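Local coordinates for protein RTX toxin RtxA (Vibrio vulnificus MO6-24/O, PDB 6IMP) that probably acts as a hydrolase, through an alpha/beta-hydrolase effector domain carried by a large secreted virulence toxin, at residues L201-P206 against I252-D257; H175-G180 against G287-N292; T280-F285 against G296-Q301; G180-A185 against G235-E240. All coordinates share one frame; numbering follows the deposited sequence.

Contact 1 of 4, residues L201-P206 against I252-D257; sequences LLLDRP and ILLLTD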
loop_
_atom_site.group_PDB
_atom_site.type_symbol
_atom_site.label_atom_id
_atom_site.label_comp_id
_atom_site.label_asym_id
_atom_site.label_seq_id
_atom_site.Cartn_x
_atom_site.Cartn_y
_atom_site.Cartn_z
ATOM N N LEU A 201 7.191 7.237 -7.011
ATOM C CA LEU A 201 6.427 6.852 -5.838
ATOM C C LEU A 201 5.282 7.824 -5.641
ATOM O O LEU A 201 5.505 9.026 -5.546
ATOM C CB LEU A 201 7.325 6.887 -4.599
ATOM C CG LEU A 201 6.592 6.896 -3.253
ATOM C CD1 LEU A 201 5.807 5.600 -3.059
ATOM C CD2 LEU A 201 7.556 7.120 -2.101
ATOM N N LEU A 202 4.071 7.295 -5.509
ATOM C CA LEU A 202 2.942 8.080 -4.994
ATOM C C LEU A 202 2.620 7.674 -3.571
ATOM O O LEU A 202 2.139 6.570 -3.333
ATOM C CB LEU A 202 1.689 7.903 -5.871
ATOM C CG LEU A 202 0.351 8.288 -5.225
ATOM C CD1 LEU A 202 0.333 9.758 -4.848
ATOM C CD2 LEU A 202 -0.821 7.952 -6.121
ATOM N N LEU A 203 2.847 8.591 -2.641
ATOM C CA LEU A 203 2.317 8.476 -1.287
ATOM C C LEU A 203 0.878 9.005 -1.243
ATOM O O LEU A 203 0.646 10.200 -1.058
ATOM C CB LEU A 203 3.202 9.252 -0.299
ATOM C CG LEU A 203 4.680 8.817 -0.197
ATOM C CD1 LEU A 203 5.500 9.819 0.605
ATOM C CD2 LEU A 203 4.822 7.424 0.404
ATOM N N ASP A 204 -0.080 8.106 -1.445
ATOM C CA ASP A 204 -1.505 8.468 -1.505
ATOM C C ASP A 204 -2.077 8.515 -0.095
ATOM O O ASP A 204 -2.313 7.481 0.502
ATOM C CB ASP A 204 -2.280 7.437 -2.370
ATOM C CG ASP A 204 -3.801 7.695 -2.414
ATOM O OD1 ASP A 204 -4.248 8.780 -1.963
ATOM O OD2 ASP A 204 -4.551 6.809 -2.914
ATOM N N ARG A 205 -2.320 9.715 0.421
ATOM C CA ARG A 205 -2.961 9.876 1.741
ATOM C C ARG A 205 -2.251 9.004 2.788
ATOM O O ARG A 205 -2.893 8.215 3.486
ATOM C CB ARG A 205 -4.448 9.508 1.676
ATOM C CG ARG A 205 -5.264 10.356 0.711
ATOM C CD ARG A 205 -6.626 9.727 0.407
ATOM N NE ARG A 205 -6.546 8.683 -0.617
ATOM C CZ ARG A 205 -7.542 7.866 -0.967
ATOM N NH1 ARG A 205 -8.734 7.968 -0.397
ATOM N NH2 ARG A 205 -7.334 6.921 -1.880
ATOM N N PRO A 206 -0.919 9.137 2.886
ATOM C CA PRO A 206 -0.083 8.255 3.671
ATOM C C PRO A 206 -0.386 8.227 5.154
ATOM O O PRO A 206 -0.931 9.183 5.710
ATOM C CB PRO A 206 1.304 8.861 3.486
ATOM C CG PRO A 206 1.021 10.299 3.337
ATOM C CD PRO A 206 -0.133 10.275 2.394
ATOM N N ILE A 252 8.504 11.772 -5.872
ATOM C CA ILE A 252 7.535 11.471 -4.826
ATOM C C ILE A 252 6.357 12.451 -4.907
ATOM O O ILE A 252 6.424 13.549 -4.364
ATOM C CB ILE A 252 8.200 11.583 -3.429
ATOM C CG1 ILE A 252 9.378 10.611 -3.345
ATOM C CG2 ILE A 252 7.188 11.330 -2.302
ATOM C CD1 ILE A 252 10.262 10.818 -2.133
ATOM N N LEU A 253 5.280 12.063 -5.578
ATOM C CA LEU A 253 4.022 12.789 -5.421
ATOM C C LEU A 253 3.461 12.479 -4.047
ATOM O O LEU A 253 3.567 11.359 -3.563
ATOM C CB LEU A 253 3.001 12.417 -6.500
ATOM C CG LEU A 253 1.662 13.202 -6.470
ATOM C CD1 LEU A 253 1.867 14.702 -6.622
ATOM C CD2 LEU A 253 0.704 12.705 -7.544
ATOM N N LEU A 254 2.869 13.475 -3.419
ATOM C CA LEU A 254 2.301 13.296 -2.102
ATOM C C LEU A 254 0.956 14.023 -2.005
ATOM O O LEU A 254 0.899 15.253 -1.900
ATOM C CB LEU A 254 3.288 13.795 -1.045
ATOM C CG LEU A 254 2.795 13.918 0.405
ATOM C CD1 LEU A 254 2.329 12.581 0.958
ATOM C CD2 LEU A 254 3.898 14.500 1.279
ATOM N N LEU A 255 -0.126 13.255 -2.043
ATOM C CA LEU A 255 -1.462 13.816 -1.899
ATOM C C LEU A 255 -2.039 13.458 -0.544
ATOM O O LEU A 255 -2.224 12.288 -0.232
ATOM C CB LEU A 255 -2.363 13.310 -3.019
ATOM C CG LEU A 255 -1.772 13.392 -4.437
ATOM C CD1 LEU A 255 -2.851 13.107 -5.461
ATOM C CD2 LEU A 255 -1.144 14.738 -4.732
ATOM N N THR A 256 -2.310 14.472 0.262
ATOM C CA THR A 256 -2.833 14.263 1.609
ATOM C C THR A 256 -4.313 14.597 1.706
ATOM O O THR A 256 -4.813 15.415 0.952
ATOM C CB THR A 256 -2.091 15.132 2.632
ATOM O OG1 THR A 256 -2.427 16.509 2.434
ATOM C CG2 THR A 256 -0.601 14.957 2.485
ATOM N N ASP A 257 -4.981 14.005 2.693
ATOM C CA ASP A 257 -6.427 14.203 2.904
ATOM C C ASP A 257 -6.692 15.444 3.762
ATOM O O ASP A 257 -5.755 16.086 4.222
ATOM C CB ASP A 257 -7.067 12.955 3.532
ATOM C CG ASP A 257 -6.342 12.481 4.779
ATOM O OD1 ASP A 257 -5.098 12.310 4.727
ATOM O OD2 ASP A 257 -7.018 12.253 5.799
#
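L202 and L253 both hold CG anti to the backbone N (chi1 161° in L202), and this leans the two chains the same way. They lie side by side, with L202 CD1 4.0 Å from L253 CD2. On the other face of the sheet L203 holds CG beside its backbone N (chi1 -60°). I252 turns CG2 anti to its own N, and L203 CD1 meets that methyl, I252 CG2, at 3.7 Å. On this face L254 CD1 also touches L203 CB. P206 CG lies 3.5 Å from L254 CD1, and the proline ring and the L254 chain cross at about a right angle.

The backbones run parallel, their axes 13° apart and in register from L201 beside I252 to D204 beside L255. L203 N donates to L253 O at 3.0 Å, and R205 N donates to L255 O at 2.7 Å. The bonds from L253 N to L201 O and from L255 N to L203 O are weak. R205 bends at chi3 and grips its neighbour D204 side-on. R205 NE forms a salt bridge with D204 OD1 at 2.7 Å, and R205 NH2 meets D204 OD2 at 3.0 Å, both nearly in the guanidinium plane. H175 NE2 also binds D204 OD2, and S291 OG takes a bond from R205 NH2.

Two adjacent strands of the central alpha/beta-hydrolase sheet are joined here. Strand 172-177 flanks 200-204 on its other edge. Helix 291-302 covers the face of L202, L253 and L255, while helix 239-243 packs against L203 and I252.

Contact 2 of 4, residues H175-G180 against G287-N292; sequences HGYSMG and GHEASN
The Y177 and H288 rings lie near parallel, 29° between planes, but are slid apart and barely overlap; their centroids are 5.4 Å apart. Y177 carries S178 CB over the centre of one face. S291 OG comes obliquely to the ring, nearest CZ, and H288 O sits at the edge, in the ring plane, 3.1 Å from Y177 OH. Over one face of the H288 ring comes Y177 CE1. At its edge, in plane, is S178 OG.

S178 OG and H288 NE2 share a hydrogen bond of 3.0 Å, in which either may be the donor. The serine oxygen is anti to its backbone N (chi1 -160°), and H288 also swings its ring anti to N; these torsions bring the hydroxyl to the imidazole edge. S178 sits in the tight turn Y177-G180 between strand 172-177 and helix 180-192, with positive phi. The G-Y-S-M-G sequence and this geometry fit the nucleophile elbow of alpha/beta hydrolases, with S178 and H288 as the probable serine-histidine pair of a catalytic triad. D257, which follows strand 252-256 and touches H288, stands where the family's acid is commonly found.

H288 lies in a type I turn, G287-A290, that leads into helix 291-302, with A290 at the N-cap position. R205 NH1 adds a weak bond to H288 O.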
loop_
_atom_site.group_PDB
_atom_site.type_symbol
_atom_site.label_atom_id
_atom_site.label_comp_id
_atom_site.label_asym_id
_atom_site.label_seq_id
_atom_site.Cartn_x
_atom_site.Cartn_y
_atom_site.Cartn_z
ATOM N N HIS A 175 1.957 3.029 -5.940
ATOM C CA HIS A 175 0.830 3.716 -5.341
ATOM C C HIS A 175 0.682 3.168 -3.942
ATOM O O HIS A 175 0.174 2.064 -3.745
ATOM C CB HIS A 175 -0.447 3.464 -6.153
ATOM C CG HIS A 175 -1.622 4.288 -5.715
ATOM N ND1 HIS A 175 -2.671 4.587 -6.555
ATOM C CD2 HIS A 175 -1.908 4.882 -4.533
ATOM C CE1 HIS A 175 -3.553 5.326 -5.912
ATOM N NE2 HIS A 175 -3.117 5.517 -4.682
ATOM N N GLY A 176 1.168 3.925 -2.974
ATOM C CA GLY A 176 1.071 3.538 -1.565
ATOM C C GLY A 176 -0.021 4.316 -0.864
ATOM O O GLY A 176 0.170 5.487 -0.520
ATOM N N TYR A 177 -1.174 3.682 -0.686
ATOM C CA TYR A 177 -2.296 4.307 0.018
ATOM C C TYR A 177 -1.978 4.076 1.489
ATOM O O TYR A 177 -1.471 3.019 1.858
ATOM C CB TYR A 177 -3.635 3.791 -0.545
ATOM C CG TYR A 177 -4.884 4.130 0.273
ATOM C CD1 TYR A 177 -5.280 5.454 0.483
ATOM C CD2 TYR A 177 -5.715 3.129 0.737
ATOM C CE1 TYR A 177 -6.407 5.754 1.225
ATOM C CE2 TYR A 177 -6.852 3.426 1.463
ATOM C CZ TYR A 177 -7.188 4.739 1.704
ATOM O OH TYR A 177 -8.324 5.024 2.415
ATOM N N SER A 178 -2.238 5.088 2.319
ATOM C CA SER A 178 -2.478 4.964 3.764
ATOM C C SER A 178 -1.285 4.233 4.415
ATOM O O SER A 178 -0.148 4.643 4.184
ATOM C CB SER A 178 -3.820 4.265 4.008
ATOM O OG SER A 178 -4.284 4.521 5.315
ATOM N N MET A 179 -1.517 3.160 5.183
ATOM C CA MET A 179 -0.407 2.299 5.678
ATOM C C MET A 179 0.484 1.804 4.544
ATOM O O MET A 179 1.665 1.587 4.740
ATOM C CB MET A 179 -0.945 1.091 6.448
ATOM C CG MET A 179 0.102 0.067 6.903
ATOM S SD MET A 179 -0.607 -1.167 8.041
ATOM C CE MET A 179 -1.033 -2.447 6.872
ATOM N N GLY A 180 -0.105 1.599 3.372
ATOM C CA GLY A 180 0.653 1.395 2.131
ATOM C C GLY A 180 1.685 2.485 1.869
ATOM O O GLY A 180 2.749 2.218 1.320
ATOM N N GLY A 287 -11.771 13.635 2.083
ATOM C CA GLY A 287 -11.580 12.814 3.277
ATOM C C GLY A 287 -10.705 11.603 2.990
ATOM O O GLY A 287 -10.439 11.276 1.824
ATOM N N HIS A 288 -10.265 10.932 4.052
ATOM C CA HIS A 288 -9.273 9.851 3.941
ATOM C C HIS A 288 -9.709 8.670 3.054
ATOM O O HIS A 288 -8.890 8.109 2.329
ATOM C CB HIS A 288 -8.881 9.342 5.325
ATOM C CG HIS A 288 -7.765 8.342 5.307
ATOM N ND1 HIS A 288 -6.437 8.706 5.222
ATOM C CD2 HIS A 288 -7.784 6.989 5.353
ATOM C CE1 HIS A 288 -5.687 7.618 5.231
ATOM N NE2 HIS A 288 -6.480 6.564 5.309
ATOM N N GLU A 289 -10.988 8.313 3.108
ATOM C CA GLU A 289 -11.494 7.120 2.418
ATOM C C GLU A 289 -12.118 7.419 1.047
ATOM O O GLU A 289 -12.586 6.500 0.364
ATOM C CB GLU A 289 -12.523 6.394 3.294
ATOM C CG GLU A 289 -11.998 5.995 4.658
ATOM C CD GLU A 289 -12.942 5.077 5.405
ATOM O OE1 GLU A 289 -13.001 3.875 5.060
ATOM O OE2 GLU A 289 -13.605 5.554 6.355
ATOM N N ALA A 290 -12.113 8.682 0.634
ATOM C CA ALA A 290 -12.795 9.076 -0.604
ATOM C C ALA A 290 -11.915 8.827 -1.832
ATOM O O ALA A 290 -11.493 9.763 -2.506
ATOM C CB ALA A 290 -13.220 10.534 -0.533
ATOM N N SER A 291 -11.672 7.556 -2.128
ATOM C CA SER A 291 -10.646 7.173 -3.100
ATOM C C SER A 291 -11.072 7.536 -4.520
ATOM O O SER A 291 -10.291 8.090 -5.303
ATOM C CB SER A 291 -10.354 5.668 -3.015
ATOM O OG SER A 291 -9.578 5.357 -1.870
ATOM N N ASN A 292 -12.322 7.216 -4.842
ATOM C CA ASN A 292 -12.836 7.445 -6.169
ATOM C C ASN A 292 -12.851 8.931 -6.484
ATOM O O ASN A 292 -12.273 9.367 -7.488
ATOM C CB ASN A 292 -14.240 6.884 -6.295
ATOM C CG ASN A 292 -14.790 7.042 -7.684
ATOM O OD1 ASN A 292 -14.055 6.934 -8.671
ATOM N ND2 ASN A 292 -16.076 7.340 -7.776
#

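Contact 3 of 4, residues T280-F285 against G296-Q301; sequences TGEQTF and GQYADQ
Y298 points its phenol from helix 291-302 at E282 and T284, on or near the short, weakly bonded edge strand 282-283. This places the C-terminal helix of the alpha/beta-hydrolase domain against the last strand of its central sheet.

Y298 and E282 are set obliquely, with the carboxylate and ring planes 83° apart. The carboxylate stands at the edge of the ring, near its plane. Y298 OH donates to E282 OE1 at 2.7 Å, and OE1 accepts with its anti lone pair, the one away from the other carboxylate oxygen. E282 gets there with CG lodged between the backbone N and the carbonyl carbon (chi1 72°), and from CG onward the chain runs extended.

T284 approaches differently. It slides past Y298 in the opposite direction, and T284 OG1 gives a weak bond to Y298 OH at 3.1 Å. The tyrosine hydroxyl is thus a donor to E282 and an acceptor from T284, which should restrict its rotation. Within the helix, Q297 CG lies over one face of the Y298 ring, toward the rim, and Q301 OE1 is at the edge. L255 of the adjoining strand 252-256 packs on the tyrosine too.

At the outer end F285 and Q297 cross at about a right angle. Their ring and amide planes differ by 33°, and Q297 OE1 comes obliquely to F285 CZ at 3.3 Å. At the other end the touch is light, T280 CG2 lying 4.4 Å from Q301 NE2.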
loop_
_atom_site.group_PDB
_atom_site.type_symbol
_atom_site.label_atom_id
_atom_site.label_comp_id
_atom_site.label_asym_id
_atom_site.label_seq_id
_atom_site.Cartn_x
_atom_site.Cartn_y
_atom_site.Cartn_z
ATOM N N THR A 280 6.534 16.388 -4.945
ATOM C CA THR A 280 5.462 17.153 -5.549
ATOM C C THR A 280 4.234 17.031 -4.688
ATOM O O THR A 280 4.302 16.603 -3.557
ATOM C CB THR A 280 5.060 16.610 -6.930
ATOM O OG1 THR A 280 6.053 15.717 -7.435
ATOM C CG2 THR A 280 4.905 17.732 -7.911
ATOM N N GLY A 281 3.102 17.434 -5.229
ATOM C CA GLY A 281 1.843 17.304 -4.540
ATOM C C GLY A 281 1.273 18.488 -3.820
ATOM O O GLY A 281 1.826 19.567 -3.795
ATOM N N GLU A 282 0.117 18.251 -3.242
ATOM C CA GLU A 282 -0.589 19.249 -2.454
ATOM C C GLU A 282 -1.533 18.592 -1.458
ATOM O O GLU A 282 -1.820 17.398 -1.555
ATOM C CB GLU A 282 -1.386 20.175 -3.380
ATOM C CG GLU A 282 -2.615 19.525 -4.022
ATOM C CD GLU A 282 -3.149 20.295 -5.226
ATOM O OE1 GLU A 282 -4.211 19.905 -5.759
ATOM O OE2 GLU A 282 -2.509 21.283 -5.651
ATOM N N GLN A 283 -2.042 19.391 -0.523
ATOM C CA GLN A 283 -3.218 18.997 0.240
ATOM C C GLN A 283 -4.492 19.075 -0.595
ATOM O O GLN A 283 -4.655 19.942 -1.450
ATOM C CB GLN A 283 -3.380 19.821 1.513
ATOM C CG GLN A 283 -4.361 19.200 2.497
ATOM C CD GLN A 283 -4.363 19.880 3.836
ATOM O OE1 GLN A 283 -3.988 21.048 3.958
ATOM N NE2 GLN A 283 -4.818 19.168 4.852
ATOM N N THR A 284 -5.408 18.178 -0.269
ATOM C CA THR A 284 -6.573 17.845 -1.070
ATOM C C THR A 284 -7.801 18.272 -0.256
ATOM O O THR A 284 -7.704 18.418 0.958
ATOM C CB THR A 284 -6.559 16.312 -1.306
ATOM O OG1 THR A 284 -5.755 16.002 -2.447
ATOM C CG2 THR A 284 -7.865 15.777 -1.521
ATOM N N PHE A 285 -8.950 18.468 -0.902
ATOM C CA PHE A 285 -10.206 18.725 -0.135
ATOM C C PHE A 285 -11.100 17.492 0.158
ATOM O O PHE A 285 -12.297 17.616 0.490
ATOM C CB PHE A 285 -10.997 19.919 -0.694
ATOM C CG PHE A 285 -11.249 19.867 -2.165
ATOM C CD1 PHE A 285 -12.344 19.183 -2.671
ATOM C CD2 PHE A 285 -10.450 20.591 -3.035
ATOM C CE1 PHE A 285 -12.606 19.183 -4.031
ATOM C CE2 PHE A 285 -10.705 20.597 -4.392
ATOM C CZ PHE A 285 -11.780 19.891 -4.895
ATOM N N GLY A 296 -10.400 10.487 -9.359
ATOM C CA GLY A 296 -11.015 11.271 -10.440
ATOM C C GLY A 296 -10.256 12.563 -10.729
ATOM O O GLY A 296 -9.793 12.800 -11.860
ATOM N N GLN A 297 -10.091 13.380 -9.688
ATOM C CA GLN A 297 -9.482 14.691 -9.832
ATOM C C GLN A 297 -8.006 14.585 -10.175
ATOM O O GLN A 297 -7.512 15.306 -11.037
ATOM C CB GLN A 297 -9.645 15.503 -8.556
ATOM C CG GLN A 297 -9.272 16.962 -8.740
ATOM C CD GLN A 297 -9.131 17.702 -7.429
ATOM O OE1 GLN A 297 -10.040 17.699 -6.596
ATOM N NE2 GLN A 297 -7.995 18.356 -7.245
ATOM N N TYR A 298 -7.298 13.690 -9.494
ATOM C CA TYR A 298 -5.838 13.668 -9.562
ATOM C C TYR A 298 -5.258 12.624 -10.538
ATOM O O TYR A 298 -4.093 12.735 -10.933
ATOM C CB TYR A 298 -5.253 13.496 -8.160
ATOM C CG TYR A 298 -5.440 14.711 -7.276
ATOM C CD1 TYR A 298 -4.526 15.762 -7.297
ATOM C CD2 TYR A 298 -6.524 14.805 -6.407
ATOM C CE1 TYR A 298 -4.688 16.872 -6.476
ATOM C CE2 TYR A 298 -6.693 15.906 -5.580
ATOM C CZ TYR A 298 -5.776 16.936 -5.616
ATOM O OH TYR A 298 -5.967 18.025 -4.799
ATOM N N ALA A 299 -6.068 11.661 -10.977
ATOM C CA ALA A 299 -5.571 10.580 -11.856
ATOM C C ALA A 299 -4.596 11.067 -12.941
ATOM O O ALA A 299 -3.610 10.386 -13.246
ATOM C CB ALA A 299 -6.728 9.829 -12.506
ATOM N N ASP A 300 -4.890 12.234 -13.523
ATOM C CA ASP A 300 -4.085 12.781 -14.619
ATOM C C ASP A 300 -2.729 13.280 -14.126
ATOM O O ASP A 300 -1.693 12.938 -14.708
ATOM C CB ASP A 300 -4.846 13.893 -15.371
ATOM C CG ASP A 300 -5.785 13.340 -16.467
ATOM O OD1 ASP A 300 -5.538 12.225 -16.978
ATOM O OD2 ASP A 300 -6.751 14.038 -16.844
ATOM N N GLN A 301 -2.729 14.067 -13.052
ATOM C CA GLN A 301 -1.467 14.512 -12.437
ATOM C C GLN A 301 -0.576 13.325 -12.055
ATOM O O GLN A 301 0.644 13.362 -12.261
ATOM C CB GLN A 301 -1.719 15.385 -11.201
ATOM C CG GLN A 301 -0.488 15.533 -10.306
ATOM C CD GLN A 301 -0.422 16.856 -9.575
ATOM O OE1 GLN A 301 -1.446 17.413 -9.168
ATOM N NE2 GLN A 301 0.797 17.356 -9.377
#

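Contact 4 of 4, residues G180-A185 against G235-E240; sequences GGPIAA and GQFSVE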
loop_
_atom_site.group_PDB
_atom_site.type_symbol
_atom_site.label_atom_id
_atom_site.label_comp_id
_atom_site.label_asym_id
_atom_site.label_seq_id
_atom_site.Cartn_x
_atom_site.Cartn_y
_atom_site.Cartn_z
ATOM N N GLY A 180 -0.105 1.599 3.372
ATOM C CA GLY A 180 0.653 1.395 2.131
ATOM C C GLY A 180 1.685 2.485 1.869
ATOM O O GLY A 180 2.749 2.218 1.320
ATOM N N GLY A 181 1.375 3.710 2.280
ATOM C CA GLY A 181 2.325 4.838 2.212
ATOM C C GLY A 181 3.760 4.520 2.628
ATOM O O GLY A 181 4.642 4.467 1.783
ATOM N N PRO A 182 3.998 4.314 3.936
ATOM C CA PRO A 182 5.324 3.953 4.453
ATOM C C PRO A 182 5.860 2.625 3.903
ATOM O O PRO A 182 7.069 2.473 3.727
ATOM C CB PRO A 182 5.091 3.837 5.963
ATOM C CG PRO A 182 3.630 3.570 6.103
ATOM C CD PRO A 182 2.985 4.341 5.005
ATOM N N ILE A 183 4.975 1.667 3.642
ATOM C CA ILE A 183 5.412 0.405 3.049
ATOM C C ILE A 183 5.994 0.660 1.665
ATOM O O ILE A 183 7.080 0.179 1.330
ATOM C CB ILE A 183 4.270 -0.611 2.925
ATOM C CG1 ILE A 183 3.759 -0.998 4.312
ATOM C CG2 ILE A 183 4.764 -1.851 2.196
ATOM C CD1 ILE A 183 2.400 -1.670 4.299
ATOM N N ALA A 184 5.234 1.395 0.863
ATOM C CA ALA A 184 5.654 1.780 -0.471
ATOM C C ALA A 184 7.006 2.497 -0.426
ATOM O O ALA A 184 7.853 2.309 -1.299
ATOM C CB ALA A 184 4.597 2.664 -1.106
ATOM N N ALA A 185 7.211 3.307 0.604
ATOM C CA ALA A 185 8.484 3.993 0.776
ATOM C C ALA A 185 9.623 2.996 0.922
ATOM O O ALA A 185 10.628 3.133 0.245
ATOM C CB ALA A 185 8.446 4.950 1.963
ATOM N N GLY A 235 8.826 4.617 15.440
ATOM C CA GLY A 235 9.727 4.002 14.449
ATOM C C GLY A 235 9.098 2.923 13.571
ATOM O O GLY A 235 9.770 2.346 12.709
ATOM N N GLN A 236 7.818 2.637 13.796
ATOM C CA GLN A 236 7.081 1.696 12.965
ATOM C C GLN A 236 6.299 2.419 11.863
ATOM O O GLN A 236 5.518 3.356 12.128
ATOM C CB GLN A 236 6.140 0.847 13.819
ATOM C CG GLN A 236 6.855 0.090 14.926
ATOM C CD GLN A 236 6.227 -1.258 15.248
ATOM O OE1 GLN A 236 5.994 -1.572 16.412
ATOM N NE2 GLN A 236 5.996 -2.080 14.220
ATOM N N PHE A 237 6.518 1.977 10.625
ATOM C CA PHE A 237 5.865 2.556 9.451
ATOM C C PHE A 237 6.072 4.074 9.366
ATOM O O PHE A 237 5.146 4.811 9.015
ATOM C CB PHE A 237 4.356 2.259 9.455
ATOM C CG PHE A 237 4.003 0.799 9.533
ATOM C CD1 PHE A 237 4.062 -0.007 8.403
ATOM C CD2 PHE A 237 3.520 0.255 10.713
ATOM C CE1 PHE A 237 3.699 -1.343 8.465
ATOM C CE2 PHE A 237 3.150 -1.079 10.783
ATOM C CZ PHE A 237 3.227 -1.877 9.654
ATOM N N SER A 238 7.279 4.539 9.690
ATOM C CA SER A 238 7.639 5.940 9.467
ATOM C C SER A 238 8.057 6.132 8.006
ATOM O O SER A 238 8.982 5.469 7.529
ATOM C CB SER A 238 8.768 6.373 10.403
ATOM O OG SER A 238 9.345 7.601 9.978
ATOM N N VAL A 239 7.356 7.026 7.301
ATOM C CA VAL A 239 7.669 7.337 5.890
ATOM C C VAL A 239 9.093 7.880 5.766
ATOM O O VAL A 239 9.866 7.444 4.912
ATOM C CB VAL A 239 6.695 8.391 5.305
ATOM C CG1 VAL A 239 7.141 8.842 3.919
ATOM C CG2 VAL A 239 5.281 7.842 5.243
ATOM N N GLU A 240 9.386 8.872 6.607
ATOM C CA GLU A 240 10.721 9.469 6.759
ATOM C C GLU A 240 11.816 8.404 6.905
ATOM O O GLU A 240 12.748 8.334 6.084
ATOM C CB GLU A 240 10.724 10.391 7.991
ATOM C CG GLU A 240 11.507 11.689 7.836
ATOM C CD GLU A 240 11.239 12.669 8.973
ATOM O OE1 GLU A 240 10.099 12.688 9.497
ATOM O OE2 GLU A 240 12.167 13.425 9.340
#
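P182 is the bump of this contact. Its ring projects from the first turn of helix 180-192 into the hollow formed by F237, S238 and V239. The proline and F237 are set obliquely. CG of P182 lies 3.7 Å from F237 CB, and P182 CB rests near F237 O. V239 closes the other flank, crossing the proline at about a right angle. V239 CG2 is 4.0 Å from P182 CA and 4.1 Å from P182 CB. That methyl is beside the backbone N of V239, anti to the carbonyl carbon, and this turns it to the helix. V239 CG2 also comes within 4.5 Å of G181 C.

I183 and F237 point the same way. F237 CG, anti to its carbonyl carbon (chi1 -56°), lays the ring alongside I183. I183 CG1 meets the ring at its edge, 4.2 Å from F237 CE1. Two residues on from I183, A185 sets its small CB 4.1 Å from V239 O.

No hydrogen bond links the two segments. The loop is tied elsewhere: E147 binds F237 N and Q236 NE2, and S238 caps the start of helix 239-243 through K241 N. Helix 180-192 begins at G180, the last glycine of the G-Y-S-M-G sequence. The contact thus joins the helix that follows the probable nucleophile elbow of an alpha/beta hydrolase to the 235-240 segment.

Overall arrangement
Contacts 1, 2 and 3 all reach one mixed sheet, in which strands 172-177, 200-204, 252-256 and 282-283 lie in that order. The centres of contacts 1 and 2 are about 8 Å apart, those of 1 and 3 about 9 Å. Contacts 2 and 3 share helix 291-302. Contact 4 shares G180 with contact 2 and packs against contact 1, but its nearest atoms are about 11 Å from contact 3. Along the chain, contacts 1 and 4 alternate in their segments inside the loop closed by contact 2; contact 3 opens after both close and crosses contact 2. That loop brings distant segments together at strand ends, as expected for a hydrolase-type active site.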